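Local atomic coordinates of hydrogenase maturation factor (Thermoanaerobacter tengcongensis, PDB entry 3VTH), a protein that probably transfers the carbamoyl group of carbamoyl phosphate, in an ATP-dependent reaction, to the C-terminal cysteine of HypE during [NiFe]-hydrogenase maturation. Residues Y635-L640 with H674-N679. Sequence-based numbering, arbitrary orientation.
Sequences YEYEIL and HNTVVN
Thr676 and Tyr635 show how a helical threonine can pin a passing loop. The setting is the Kae1-like carbamoyltransferase domain, of the actin-like ATPase clan, where the chain leading into strand 639-641 runs along helix 666-692. The tight part lies at Thr676. Its OG1 accepts the backbone N-H of Tyr635 at 2.8 Å from N, nearly straight at 162°, and is also hydrogen-bonded to the carbonyl of Lys672 one helical turn earlier, so two bonds fix the hydroxyl. With chi1 at -55°, OG1 lies beside the residue's own backbone N and CG2 is anti to that N; the methyl comes 3.6 Å from Tyr635 O, a buried carbonyl oxygen without a polar partner. The same hydroxyl oxygen sits at the edge of the Tyr635 ring, near its plane and 3.5 Å from CD2. That ring then runs on to helix 649-662, where its OH bonds to Asp659.

Two residues along, the fit is looser and partly open to solvent. The Tyr637 ring leans obliquely on the helix, with CD2 4.0 Å from Thr676 CG2 and CE2 at the same distance from Asn679 CB. The Tyr637 ring and the Asn679 side-chain amide are inclined by 49°, and the amide turns elsewhere, OD1 bonding to Lys716. At the far end of its ring, Tyr637 OH lies 3.4 Å from the backbone O of Asn679.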
loop_
_atom_site.group_PDB
_atom_site.type_symbol
_atom_site.label_atom_id
_atom_site.label_comp_id
_atom_site.label_asym_id
_atom_site.label_seq_id
_atom_site.Cartn_x
_atom_site.Cartn_y
_atom_site.Cartn_z
ATOM N N TYR A 635 29.884 12.786 9.597
ATOM C CA TYR A 635 30.406 12.854 10.945
ATOM C C TYR A 635 31.206 11.592 11.272
ATOM O O TYR A 635 30.946 10.528 10.719
ATOM C CB TYR A 635 29.245 13.020 11.938
ATOM C CG TYR A 635 28.537 14.347 11.799
ATOM C CD1 TYR A 635 29.190 15.536 12.138
ATOM C CD2 TYR A 635 27.228 14.426 11.316
ATOM C CE1 TYR A 635 28.565 16.751 12.025
ATOM C CE2 TYR A 635 26.588 15.656 11.189
ATOM C CZ TYR A 635 27.270 16.814 11.550
ATOM O OH TYR A 635 26.679 18.049 11.438
ATOM N N GLU A 636 32.174 11.730 12.166
ATOM C CA GLU A 636 32.929 10.599 12.677
ATOM C C GLU A 636 32.058 9.691 13.565
ATOM O O GLU A 636 31.201 10.166 14.319
ATOM C CB GLU A 636 34.136 11.109 13.464
ATOM C CG GLU A 636 35.084 10.020 13.941
ATOM C CD GLU A 636 35.774 10.363 15.256
ATOM O OE1 GLU A 636 37.011 10.214 15.334
ATOM O OE2 GLU A 636 35.080 10.771 16.218
ATOM N N TYR A 637 32.281 8.387 13.448
ATOM C CA TYR A 637 31.648 7.398 14.319
ATOM C C TYR A 637 32.671 6.358 14.751
ATOM O O TYR A 637 33.755 6.243 14.174
ATOM C CB TYR A 637 30.474 6.698 13.625
ATOM C CG TYR A 637 30.854 6.137 12.282
ATOM C CD1 TYR A 637 31.343 4.832 12.148
ATOM C CD2 TYR A 637 30.739 6.924 11.143
ATOM C CE1 TYR A 637 31.715 4.344 10.899
ATOM C CE2 TYR A 637 31.084 6.448 9.916
ATOM C CZ TYR A 637 31.569 5.171 9.796
ATOM O OH TYR A 637 31.897 4.753 8.548
ATOM N N GLU A 638 32.289 5.589 15.759
ATOM C CA GLU A 638 33.151 4.601 16.370
ATOM C C GLU A 638 32.307 3.343 16.502
ATOM O O GLU A 638 31.139 3.424 16.889
ATOM C CB GLU A 638 33.593 5.133 17.740
ATOM C CG GLU A 638 34.234 4.122 18.672
ATOM C CD GLU A 638 34.751 4.759 19.952
ATOM O OE1 GLU A 638 35.868 5.324 19.924
ATOM O OE2 GLU A 638 34.046 4.690 20.984
ATOM N N ILE A 639 32.885 2.190 16.160
ATOM C CA ILE A 639 32.192 0.910 16.336
ATOM C C ILE A 639 32.939 0.138 17.410
ATOM O O ILE A 639 34.151 -0.099 17.287
ATOM C CB ILE A 639 32.126 0.063 15.034
ATOM C CG1 ILE A 639 31.466 0.855 13.902
ATOM C CG2 ILE A 639 31.372 -1.263 15.268
ATOM C CD1 ILE A 639 31.597 0.186 12.532
ATOM N N LEU A 640 32.225 -0.224 18.474
ATOM C CA LEU A 640 32.809 -1.045 19.528
ATOM C C LEU A 640 32.282 -2.481 19.439
ATOM O O LEU A 640 31.065 -2.716 19.386
ATOM C CB LEU A 640 32.543 -0.439 20.914
ATOM C CG LEU A 640 32.992 0.999 21.211
ATOM C CD1 LEU A 640 32.702 1.338 22.684
ATOM C CD2 LEU A 640 34.491 1.211 20.906
ATOM N N HIS A 674 22.658 12.258 7.472
ATOM C CA HIS A 674 22.190 11.168 6.584
ATOM C C HIS A 674 23.398 10.362 6.076
ATOM O O HIS A 674 23.393 9.130 6.094
ATOM C CB HIS A 674 21.396 11.714 5.394
ATOM C CG HIS A 674 19.967 12.055 5.699
ATOM N ND1 HIS A 674 19.597 13.216 6.343
ATOM C CD2 HIS A 674 18.814 11.397 5.416
ATOM C CE1 HIS A 674 18.277 13.256 6.448
ATOM N NE2 HIS A 674 17.777 12.166 5.889
ATOM N N ASN A 675 24.439 11.071 5.646
ATOM C CA ASN A 675 25.648 10.420 5.131
ATOM C C ASN A 675 26.368 9.561 6.165
ATOM O O ASN A 675 26.943 8.524 5.826
ATOM C CB ASN A 675 26.632 11.447 4.569
ATOM C CG ASN A 675 26.144 12.100 3.297
ATOM O OD1 ASN A 675 25.323 11.544 2.546
ATOM N ND2 ASN A 675 26.655 13.303 3.042
ATOM N N THR A 676 26.352 10.014 7.415
ATOM C CA THR A 676 26.911 9.269 8.533
ATOM C C THR A 676 26.205 7.899 8.707
ATOM O O THR A 676 26.857 6.848 8.817
ATOM C CB THR A 676 26.814 10.089 9.828
ATOM O OG1 THR A 676 27.440 11.364 9.623
ATOM C CG2 THR A 676 27.516 9.359 10.997
ATOM N N VAL A 677 24.882 7.921 8.733
ATOM C CA VAL A 677 24.107 6.674 8.850
ATOM C C VAL A 677 24.456 5.749 7.675
ATOM O O VAL A 677 24.803 4.589 7.884
ATOM C CB VAL A 677 22.604 6.949 8.905
ATOM C CG1 VAL A 677 21.786 5.629 8.852
ATOM C CG2 VAL A 677 22.263 7.771 10.159
ATOM N N VAL A 678 24.433 6.285 6.456
ATOM C CA VAL A 678 24.849 5.505 5.290
ATOM C C VAL A 678 26.229 4.897 5.499
ATOM O O VAL A 678 26.409 3.685 5.304
ATOM C CB VAL A 678 24.772 6.334 3.968
ATOM C CG1 VAL A 678 25.438 5.595 2.782
ATOM C CG2 VAL A 678 23.312 6.665 3.654
ATOM N N ASN A 679 27.189 5.722 5.920
ATOM C CA ASN A 679 28.568 5.285 6.041
ATOM C C ASN A 679 28.773 4.197 7.090
ATOM O O ASN A 679 29.397 3.176 6.785
ATOM C CB ASN A 679 29.514 6.479 6.252
ATOM C CG ASN A 679 29.648 7.333 4.994
ATOM O OD1 ASN A 679 29.223 6.924 3.918
ATOM N ND2 ASN A 679 30.224 8.514 5.125
#